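Local coordinates for protein probable ribonuclease HepT (Haemophilus influenzae, PDB 1JOG) that is the probable RNase toxin of a type VII toxin-antitoxin system, neutralized by its cognate antitoxin MntA, probably through AMPylation, at residues R63-D68 with R85-F90; K49-Y54 with D104-T109; V10-F15 with F134-L139. All blocks are in the same frame, centred on the assembly; numbering follows the deposited sequence.

Contact 1. Residues R63-D68 with R85-F90; sequences RQLQQD and REALRF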
loop_
_atom_site.group_PDB
_atom_site.type_symbol
_atom_site.label_atom_id
_atom_site.label_comp_id
_atom_site.label_asym_id
_atom_site.label_seq_id
_atom_site.Cartn_x
_atom_site.Cartn_y
_atom_site.Cartn_z
ATOM N N ARG A 63 -20.980 -5.459 0.138
ATOM C CA ARG A 63 -21.638 -6.695 0.444
ATOM C C ARG A 63 -22.931 -6.447 1.174
ATOM O O ARG A 63 -23.845 -7.237 1.048
ATOM C CB ARG A 63 -20.779 -7.610 1.286
ATOM C CG ARG A 63 -20.555 -8.957 0.647
ATOM C CD ARG A 63 -19.451 -9.739 1.349
ATOM N NE ARG A 63 -19.604 -9.681 2.807
ATOM C CZ ARG A 63 -18.701 -10.216 3.630
ATOM N NH1 ARG A 63 -17.604 -10.835 3.116
ATOM N NH2 ARG A 63 -18.897 -10.126 4.956
ATOM N N GLN A 64 -23.020 -5.353 1.919
ATOM C CA GLN A 64 -24.221 -5.073 2.696
ATOM C C GLN A 64 -25.372 -4.792 1.759
ATOM O O GLN A 64 -26.404 -5.371 1.897
ATOM C CB GLN A 64 -23.980 -3.885 3.597
ATOM C CG GLN A 64 -25.135 -3.485 4.450
ATOM C CD GLN A 64 -25.430 -4.483 5.524
ATOM O OE1 GLN A 64 -24.553 -5.220 5.943
ATOM N NE2 GLN A 64 -26.673 -4.511 5.990
ATOM N N LEU A 65 -25.164 -3.924 0.789
ATOM C CA LEU A 65 -26.161 -3.544 -0.182
ATOM C C LEU A 65 -26.467 -4.661 -1.160
ATOM O O LEU A 65 -27.589 -4.752 -1.659
ATOM C CB LEU A 65 -25.680 -2.295 -0.943
ATOM C CG LEU A 65 -25.481 -1.174 0.115
ATOM C CD1 LEU A 65 -24.486 -0.135 -0.374
ATOM C CD2 LEU A 65 -26.839 -0.544 0.558
ATOM N N GLN A 66 -25.461 -5.499 -1.406
ATOM C CA GLN A 66 -25.497 -6.649 -2.333
ATOM C C GLN A 66 -26.314 -7.829 -1.796
ATOM O O GLN A 66 -26.880 -8.573 -2.559
ATOM C CB GLN A 66 -24.058 -7.076 -2.573
ATOM C CG GLN A 66 -23.727 -7.957 -3.728
ATOM C CD GLN A 66 -22.218 -7.948 -3.960
ATOM O OE1 GLN A 66 -21.437 -8.039 -3.001
ATOM N NE2 GLN A 66 -21.796 -7.834 -5.219
ATOM N N GLN A 67 -26.357 -7.959 -0.480
ATOM C CA GLN A 67 -27.075 -9.001 0.210
ATOM C C GLN A 67 -28.366 -8.431 0.788
ATOM O O GLN A 67 -29.342 -9.143 0.989
ATOM C CB GLN A 67 -26.283 -9.515 1.433
ATOM C CG GLN A 67 -24.906 -10.221 1.224
ATOM C CD GLN A 67 -24.336 -10.752 2.574
ATOM O OE1 GLN A 67 -24.971 -10.592 3.614
ATOM N NE2 GLN A 67 -23.157 -11.368 2.557
ATOM N N ASP A 68 -28.364 -7.139 1.071
ATOM C CA ASP A 68 -29.482 -6.509 1.776
ATOM C C ASP A 68 -30.890 -6.571 1.241
ATOM O O ASP A 68 -31.769 -7.217 1.832
ATOM C CB ASP A 68 -29.166 -5.038 2.104
ATOM C CG ASP A 68 -29.686 -4.620 3.491
ATOM O OD1 ASP A 68 -30.849 -4.987 3.807
ATOM O OD2 ASP A 68 -28.941 -3.940 4.252
ATOM N N ARG A 85 -23.828 6.418 -2.079
ATOM C CA ARG A 85 -25.241 6.802 -1.990
ATOM C C ARG A 85 -26.121 5.744 -1.317
ATOM O O ARG A 85 -26.904 6.087 -0.411
ATOM C CB ARG A 85 -25.802 7.104 -3.358
ATOM C CG ARG A 85 -25.342 8.470 -3.832
ATOM C CD ARG A 85 -25.664 8.659 -5.276
ATOM N NE ARG A 85 -24.747 9.589 -5.918
ATOM C CZ ARG A 85 -24.232 9.382 -7.118
ATOM N NH1 ARG A 85 -24.544 8.279 -7.795
ATOM N NH2 ARG A 85 -23.405 10.272 -7.637
ATOM N N GLU A 86 -26.004 4.469 -1.731
ATOM C CA GLU A 86 -26.819 3.398 -1.114
ATOM C C GLU A 86 -26.538 3.278 0.376
ATOM O O GLU A 86 -27.442 3.260 1.192
ATOM C CB GLU A 86 -26.563 2.082 -1.810
ATOM C CG GLU A 86 -27.612 1.719 -2.855
ATOM C CD GLU A 86 -27.881 2.790 -3.910
ATOM O OE1 GLU A 86 -28.990 2.758 -4.488
ATOM O OE2 GLU A 86 -27.012 3.643 -4.184
ATOM N N ALA A 87 -25.264 3.273 0.728
ATOM C CA ALA A 87 -24.844 3.210 2.111
ATOM C C ALA A 87 -25.507 4.300 2.957
ATOM O O ALA A 87 -25.816 4.032 4.118
ATOM C CB ALA A 87 -23.276 3.322 2.204
ATOM N N LEU A 88 -25.696 5.507 2.391
ATOM C CA LEU A 88 -26.344 6.653 3.069
ATOM C C LEU A 88 -27.829 6.294 3.218
ATOM O O LEU A 88 -28.390 6.437 4.296
ATOM C CB LEU A 88 -26.166 7.992 2.271
ATOM C CG LEU A 88 -26.553 9.344 2.948
ATOM C CD1 LEU A 88 -25.653 9.672 4.082
ATOM C CD2 LEU A 88 -26.457 10.528 1.999
ATOM N N ARG A 89 -28.427 5.791 2.136
ATOM C CA ARG A 89 -29.824 5.344 2.105
ATOM C C ARG A 89 -30.007 4.373 3.262
ATOM O O ARG A 89 -31.089 4.258 3.829
ATOM C CB ARG A 89 -30.142 4.592 0.792
ATOM C CG ARG A 89 -30.895 5.383 -0.314
ATOM C CD ARG A 89 -32.349 4.876 -0.547
ATOM N NE ARG A 89 -32.601 4.560 -1.960
ATOM C CZ ARG A 89 -33.109 3.409 -2.437
ATOM N NH1 ARG A 89 -33.454 2.405 -1.620
ATOM N NH2 ARG A 89 -33.245 3.247 -3.760
ATOM N N PHE A 90 -28.944 3.668 3.627
ATOM C CA PHE A 90 -29.068 2.723 4.721
ATOM C C PHE A 90 -28.502 3.293 5.995
ATOM O O PHE A 90 -28.414 2.566 6.973
ATOM C CB PHE A 90 -28.366 1.401 4.395
ATOM C CG PHE A 90 -28.973 0.649 3.216
ATOM C CD1 PHE A 90 -29.574 1.341 2.143
ATOM C CD2 PHE A 90 -28.908 -0.747 3.150
ATOM C CE1 PHE A 90 -30.101 0.654 1.004
ATOM C CE2 PHE A 90 -29.425 -1.466 2.035
ATOM C CZ PHE A 90 -30.024 -0.756 0.954
#

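Contact 2. Residues K49-Y54 with D104-T109; sequences KFEFVY and DMRNIT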
loop_
_atom_site.group_PDB
_atom_site.type_symbol
_atom_site.label_atom_id
_atom_site.label_comp_id
_atom_site.label_asym_id
_atom_site.label_seq_id
_atom_site.Cartn_x
_atom_site.Cartn_y
_atom_site.Cartn_z
ATOM N N LYS A 49 -2.112 0.619 6.551
ATOM C CA LYS A 49 -3.169 0.122 7.320
ATOM C C LYS A 49 -4.389 0.959 7.057
ATOM O O LYS A 49 -5.463 0.426 7.062
ATOM C CB LYS A 49 -2.801 0.105 8.787
ATOM C CG LYS A 49 -1.940 -1.096 9.098
ATOM C CD LYS A 49 -1.507 -1.087 10.552
ATOM C CE LYS A 49 -0.845 -2.382 10.906
ATOM N NZ LYS A 49 -0.875 -2.540 12.460
ATOM N N PHE A 50 -4.225 2.260 6.821
ATOM C CA PHE A 50 -5.374 3.102 6.506
ATOM C C PHE A 50 -6.054 2.618 5.181
ATOM O O PHE A 50 -7.271 2.559 5.052
ATOM C CB PHE A 50 -4.930 4.552 6.391
ATOM C CG PHE A 50 -5.790 5.362 5.505
ATOM C CD1 PHE A 50 -5.397 5.629 4.201
ATOM C CD2 PHE A 50 -7.059 5.725 5.906
ATOM C CE1 PHE A 50 -6.267 6.254 3.246
ATOM C CE2 PHE A 50 -7.937 6.340 4.983
ATOM C CZ PHE A 50 -7.532 6.598 3.656
ATOM N N GLU A 51 -5.220 2.221 4.233
ATOM C CA GLU A 51 -5.682 1.747 2.971
ATOM C C GLU A 51 -6.491 0.454 3.219
ATOM O O GLU A 51 -7.538 0.281 2.601
ATOM C CB GLU A 51 -4.491 1.495 2.028
ATOM C CG GLU A 51 -3.655 2.740 1.703
ATOM C CD GLU A 51 -2.410 2.340 0.909
ATOM O OE1 GLU A 51 -1.447 3.108 0.820
ATOM O OE2 GLU A 51 -2.405 1.228 0.370
ATOM N N PHE A 52 -6.035 -0.444 4.108
ATOM C CA PHE A 52 -6.814 -1.664 4.352
ATOM C C PHE A 52 -8.205 -1.376 4.852
ATOM O O PHE A 52 -9.163 -1.913 4.300
ATOM C CB PHE A 52 -6.149 -2.605 5.353
ATOM C CG PHE A 52 -4.776 -3.108 4.934
ATOM C CD1 PHE A 52 -3.753 -3.271 5.941
ATOM C CD2 PHE A 52 -4.469 -3.413 3.605
ATOM C CE1 PHE A 52 -2.427 -3.733 5.629
ATOM C CE2 PHE A 52 -3.150 -3.872 3.214
ATOM C CZ PHE A 52 -2.110 -4.038 4.252
ATOM N N VAL A 53 -8.351 -0.548 5.886
ATOM C CA VAL A 53 -9.719 -0.252 6.398
ATOM C C VAL A 53 -10.651 0.439 5.373
ATOM O O VAL A 53 -11.804 0.099 5.216
ATOM C CB VAL A 53 -9.608 0.563 7.666
ATOM C CG1 VAL A 53 -10.991 0.886 8.249
ATOM C CG2 VAL A 53 -8.767 -0.218 8.621
ATOM N N TYR A 54 -10.100 1.381 4.643
ATOM C CA TYR A 54 -10.813 2.067 3.597
ATOM C C TYR A 54 -11.414 1.053 2.590
ATOM O O TYR A 54 -12.646 1.039 2.321
ATOM C CB TYR A 54 -9.834 2.988 2.860
ATOM C CG TYR A 54 -10.416 3.453 1.589
ATOM C CD1 TYR A 54 -11.492 4.322 1.609
ATOM C CD2 TYR A 54 -10.010 2.953 0.370
ATOM C CE1 TYR A 54 -12.165 4.696 0.467
ATOM C CE2 TYR A 54 -10.722 3.306 -0.797
ATOM C CZ TYR A 54 -11.813 4.205 -0.701
ATOM O OH TYR A 54 -12.509 4.707 -1.790
ATOM N N ASP A 104 -9.885 10.172 -2.486
ATOM C CA ASP A 104 -8.843 11.073 -3.020
ATOM C C ASP A 104 -7.552 10.809 -2.167
ATOM O O ASP A 104 -6.472 10.574 -2.691
ATOM C CB ASP A 104 -9.259 12.549 -2.965
ATOM C CG ASP A 104 -10.581 12.885 -3.772
ATOM O OD1 ASP A 104 -10.922 12.316 -4.872
ATOM O OD2 ASP A 104 -11.285 13.802 -3.270
HETATM N N MSE A 105 -7.708 10.713 -0.874
HETATM C CA MSE A 105 -6.600 10.372 0.002
HETATM C C MSE A 105 -6.061 8.991 -0.483
HETATM O O MSE A 105 -4.847 8.837 -0.827
HETATM C CB MSE A 105 -7.132 10.282 1.426
HETATM C CG MSE A 105 -6.164 10.477 2.551
HETATM SE SE MSE A 105 -7.174 10.557 4.194
HETATM C CE MSE A 105 -6.297 9.198 5.306
ATOM N N ARG A 106 -6.950 7.995 -0.561
ATOM C CA ARG A 106 -6.435 6.709 -0.996
ATOM C C ARG A 106 -5.675 6.708 -2.307
ATOM O O ARG A 106 -4.630 6.039 -2.372
ATOM C CB ARG A 106 -7.437 5.575 -1.053
ATOM C CG ARG A 106 -6.565 4.340 -1.321
ATOM C CD ARG A 106 -7.232 3.071 -1.296
ATOM N NE ARG A 106 -6.296 1.968 -1.504
ATOM C CZ ARG A 106 -5.195 2.072 -2.239
ATOM N NH1 ARG A 106 -4.843 3.220 -2.830
ATOM N NH2 ARG A 106 -4.486 0.994 -2.453
ATOM N N ASN A 107 -6.171 7.441 -3.305
ATOM C CA ASN A 107 -5.538 7.563 -4.638
ATOM C C ASN A 107 -4.247 8.366 -4.651
ATOM O O ASN A 107 -3.723 8.550 -5.723
ATOM C CB ASN A 107 -6.435 8.247 -5.647
ATOM C CG ASN A 107 -7.784 7.461 -5.916
ATOM O OD1 ASN A 107 -7.805 6.229 -5.943
ATOM N ND2 ASN A 107 -8.889 8.197 -6.145
ATOM N N ILE A 108 -3.762 8.902 -3.514
ATOM C CA ILE A 108 -2.463 9.585 -3.545
ATOM C C ILE A 108 -1.472 8.868 -2.622
ATOM O O ILE A 108 -0.311 9.264 -2.515
ATOM C CB ILE A 108 -2.567 11.096 -3.107
ATOM C CG1 ILE A 108 -3.167 11.231 -1.701
ATOM C CG2 ILE A 108 -3.337 11.797 -4.151
ATOM C CD1 ILE A 108 -3.518 12.602 -1.305
ATOM N N THR A 109 -1.935 7.833 -1.915
ATOM C CA THR A 109 -1.011 7.129 -1.041
ATOM C C THR A 109 0.136 6.512 -1.843
ATOM O O THR A 109 1.170 6.221 -1.248
ATOM C CB THR A 109 -1.684 6.048 -0.214
ATOM O OG1 THR A 109 -2.162 5.037 -1.081
ATOM C CG2 THR A 109 -2.815 6.642 0.596
HETATM O O HOH W 1 -1.344 0.585 -2.373
#

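Contact 3. Residues V10-F15 with F134-L139; sequences VLDAAF and FLLEQL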
loop_
_atom_site.group_PDB
_atom_site.type_symbol
_atom_site.label_atom_id
_atom_site.label_comp_id
_atom_site.label_asym_id
_atom_site.label_seq_id
_atom_site.Cartn_x
_atom_site.Cartn_y
_atom_site.Cartn_z
ATOM N N VAL A 10 -12.636 -9.250 9.957
ATOM C CA VAL A 10 -11.482 -8.643 9.271
ATOM C C VAL A 10 -11.562 -7.092 9.316
ATOM O O VAL A 10 -10.633 -6.389 9.789
ATOM C CB VAL A 10 -11.408 -9.175 7.827
ATOM C CG1 VAL A 10 -11.626 -10.720 7.852
ATOM C CG2 VAL A 10 -12.481 -8.512 6.965
ATOM N N LEU A 11 -12.707 -6.568 8.923
ATOM C CA LEU A 11 -12.862 -5.144 8.969
ATOM C C LEU A 11 -12.581 -4.723 10.385
ATOM O O LEU A 11 -11.810 -3.766 10.625
ATOM C CB LEU A 11 -14.258 -4.722 8.583
ATOM C CG LEU A 11 -14.570 -3.248 8.817
ATOM C CD1 LEU A 11 -13.472 -2.380 8.223
ATOM C CD2 LEU A 11 -15.913 -2.926 8.173
ATOM N N ASP A 12 -13.116 -5.487 11.330
ATOM C CA ASP A 12 -12.982 -5.140 12.758
ATOM C C ASP A 12 -11.524 -5.201 13.226
ATOM O O ASP A 12 -11.014 -4.305 13.947
ATOM C CB ASP A 12 -13.852 -6.101 13.599
ATOM C CG ASP A 12 -14.206 -5.539 14.992
ATOM O OD1 ASP A 12 -13.323 -5.499 15.871
ATOM O OD2 ASP A 12 -15.370 -5.128 15.206
ATOM N N ALA A 13 -10.827 -6.244 12.797
ATOM C CA ALA A 13 -9.478 -6.370 13.240
ATOM C C ALA A 13 -8.481 -5.424 12.505
ATOM O O ALA A 13 -7.473 -5.048 13.088
ATOM C CB ALA A 13 -9.052 -7.874 13.190
ATOM N N ALA A 14 -8.791 -5.020 11.269
ATOM C CA ALA A 14 -7.903 -4.152 10.513
ATOM C C ALA A 14 -8.004 -2.773 11.169
ATOM O O ALA A 14 -6.991 -2.128 11.430
ATOM C CB ALA A 14 -8.309 -4.097 9.032
ATOM N N PHE A 15 -9.239 -2.362 11.434
ATOM C CA PHE A 15 -9.588 -1.131 12.137
ATOM C C PHE A 15 -8.882 -0.984 13.467
ATOM O O PHE A 15 -8.223 0.007 13.747
ATOM C CB PHE A 15 -11.064 -1.102 12.460
ATOM C CG PHE A 15 -11.469 0.081 13.297
ATOM C CD1 PHE A 15 -11.646 -0.042 14.647
ATOM C CD2 PHE A 15 -11.600 1.333 12.733
ATOM C CE1 PHE A 15 -11.951 1.108 15.486
ATOM C CE2 PHE A 15 -11.899 2.463 13.546
ATOM C CZ PHE A 15 -12.071 2.337 14.927
ATOM N N PHE A 134 -17.657 4.845 12.743
ATOM C CA PHE A 134 -19.108 4.924 12.822
ATOM C C PHE A 134 -19.671 3.859 11.927
ATOM O O PHE A 134 -20.570 3.176 12.314
ATOM C CB PHE A 134 -19.674 6.282 12.398
ATOM C CG PHE A 134 -19.879 7.267 13.551
ATOM C CD1 PHE A 134 -18.824 8.106 13.986
ATOM C CD2 PHE A 134 -21.161 7.448 14.125
ATOM C CE1 PHE A 134 -19.038 9.116 14.952
ATOM C CE2 PHE A 134 -21.372 8.463 15.105
ATOM C CZ PHE A 134 -20.306 9.295 15.509
ATOM N N LEU A 135 -19.124 3.738 10.726
ATOM C CA LEU A 135 -19.570 2.755 9.767
ATOM C C LEU A 135 -19.599 1.382 10.391
ATOM O O LEU A 135 -20.574 0.653 10.293
ATOM C CB LEU A 135 -18.602 2.715 8.591
ATOM C CG LEU A 135 -18.661 1.438 7.766
ATOM C CD1 LEU A 135 -20.055 1.498 6.940
ATOM C CD2 LEU A 135 -17.562 1.391 6.753
ATOM N N LEU A 136 -18.497 1.014 11.013
ATOM C CA LEU A 136 -18.393 -0.288 11.642
ATOM C C LEU A 136 -19.484 -0.438 12.685
ATOM O O LEU A 136 -19.900 -1.541 12.957
ATOM C CB LEU A 136 -17.046 -0.405 12.296
ATOM C CG LEU A 136 -16.275 -1.687 12.449
ATOM C CD1 LEU A 136 -14.923 -1.270 13.031
ATOM C CD2 LEU A 136 -16.979 -2.673 13.356
ATOM N N GLU A 137 -19.918 0.670 13.297
ATOM C CA GLU A 137 -20.994 0.655 14.301
ATOM C C GLU A 137 -22.328 0.237 13.637
ATOM O O GLU A 137 -23.005 -0.710 14.065
ATOM C CB GLU A 137 -21.147 2.043 14.917
ATOM C CG GLU A 137 -20.598 2.126 16.301
ATOM C CD GLU A 137 -19.482 1.103 16.526
ATOM O OE1 GLU A 137 -18.279 1.356 16.182
ATOM O OE2 GLU A 137 -19.839 0.021 17.047
ATOM N N GLN A 138 -22.713 0.962 12.592
ATOM C CA GLN A 138 -23.917 0.613 11.887
ATOM C C GLN A 138 -23.867 -0.828 11.383
ATOM O O GLN A 138 -24.842 -1.556 11.518
ATOM C CB GLN A 138 -24.148 1.566 10.731
ATOM C CG GLN A 138 -24.268 3.010 11.170
ATOM C CD GLN A 138 -25.466 3.225 12.070
ATOM O OE1 GLN A 138 -25.320 3.390 13.281
ATOM N NE2 GLN A 138 -26.662 3.212 11.482
ATOM N N LEU A 139 -22.745 -1.255 10.810
ATOM C CA LEU A 139 -22.665 -2.617 10.288
ATOM C C LEU A 139 -22.723 -3.636 11.370
ATOM O O LEU A 139 -23.094 -4.774 11.099
ATOM C CB LEU A 139 -21.385 -2.847 9.514
ATOM C CG LEU A 139 -21.179 -1.962 8.314
ATOM C CD1 LEU A 139 -19.702 -2.009 7.864
ATOM C CD2 LEU A 139 -22.111 -2.394 7.236
#

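Contact 1. Residues R63-D68 with R85-F90
Leu65 and Phe90 carry most of this contact, a helix-helix contact within an all-helical bundle. Leu65 lies in the last turns of the long helix 36-68. Phe90 is the first residue to leave helical geometry after helix 80-89. The nearest CA atoms are those of Leu65 and Glu86, 7.0 Å apart. With CG anti to the carbonyl carbon (chi1 -60°), Leu65 sends both methyls toward 85-90. Leu65 CD1 presses on the backbone side of helix 80-89, 3.4 Å from Glu86 CB and 3.7 Å from Ala87 N. CD2 lies over the centre of one face of the Phe90 ring, though its modelled spacing there is doubtful. Glu86 touches Leu65 mainly through CB; its chain bends at chi2 and carries the carboxylate off. Leu92, in the next loop, touches both Gln64 and Ala87. Asp68 reaches the Phe90 ring from another direction, with CB at the ring edge and in its plane. The carboxylate stands almost upright to the ring, 84° between planes, and Asp68 OD2 is 3.4 Å from Phe90 CE2. Gln64, one turn earlier, steadies this carboxylate: its NE2 donates to Asp68 OD2 at 2.9 Å, arriving from above the carboxylate plane.

Contact 2. Residues K49-Y54 with D104-T109
Glu51 and Arg106 bring their CA atoms within 6.4 Å where helix 36-68 passes the end of helix 96-106, and a type I beta turn follows from Arg106 to Thr109. This turn opens the RX(4)HXY motif of the HepT toxins, and Arg106 is an active-site residue by similarity. Glu51 extends beyond CG and divides its carboxylate. Glu51 OE1 hydrogen-bonds Thr109 OG1 at 2.8 Å, but Arg106 O, 3.0 Å from Thr109 OG1, competes for the same proton. OE1 also accepts from Gln48 of the second subunit. Glu51 OE2 lies over a face of the Arg106 guanidinium, 3.5 Å from Arg106 NH2, a salt bridge of charges alone, with no N-H aimed at it. A water joins the same two groups, donating to Glu51 OE2 at 3.0 Å and weakly accepting from Arg106 NH2. Arg106 NE makes a salt bridge with Glu55 OE2, its strongest polar partner. Extended from CG to NE, Arg106 crosses Tyr54 at about a right angle, with Arg106 CD 3.2 Å from Tyr54 CD2. Selenomethionine Met105 makes a Met-aromatic contact with Phe50, which also meets Phe128 edge-to-face. Met105 bends at chi3 (127°), and its CE sits over the ring centre, 3.3 Å from Phe50 CE2.

Contact 3. Residues V10-F15 with F134-L139
Leu136 projects from helix 125-140 toward Leu11, Asp12 and Phe15 on helix 8-26, and it has by far the most surface buried here. The two helices, close to the chain's two ends, run nearly antiparallel, with 153° between the directions of the short segments. The axes of the two segments come within 11.1 Å. That is a wide spacing, bridged by large side chains.

Contacts between aliphatic groups come first. Leu11 and Leu136 meet through their branch points, CG to CG at 4.3 Å. One turn on from Leu136, Leu139 crosses Leu11 at about a right angle, and its CD1 lies 3.9 Å from Leu11 CD2. Leu11 also touches Met60 of helix 36-68, so it works at a three-helix junction.

The aromatic contact involves the other end of the segment. Phe15 holds CG anti to the backbone N (chi1 175°), which carries the ring across to helix 125-140. Leu136 CD1 makes an off-centre CH-pi contact with this ring. Leu136 CD1 sits toward the root of the ring, 3.7 Å from Phe15 CG and 3.9 Å from Phe15 CB. Leu129, Ser132 and Ser133 touch Phe15 as well.

The polar group plays a van der Waals part. Asp12 lies across Leu136, and its OD2 is 3.5 Å from Leu136 CD2.

Leu135 faces Ser57 and Met61 of helix 36-68, which therefore packs beside both helices. Long, roughly antiparallel helices joined by leucines and an aromatic ring are characteristic of a helical bundle, the fold this chain adopts as a member of the nucleotidyltransferase substrate-binding family.

Helix 36-68 ties the three contacts together. It supplies a segment to contact 1 and to contact 2, whose centres are about 21 Å apart. Contact 3 lies beside both: its centre is about 15 Å from that of contact 1 and about 16 Å from that of contact 2. Gln64 OE1 of contact 1 is 4.0 Å from Leu139 CD2 of contact 3. Val53 CG2 of contact 2 packs 3.6 Å from Phe15 N of contact 3. Along the chain, contact 3 encloses contact 2, which in turn encloses contact 1. Contact 2 holds Arg106, and the side chain of Thr109 is about 7 Å from that of His111, also active-site by similarity. Contacts 1 and 3 lie away from this site.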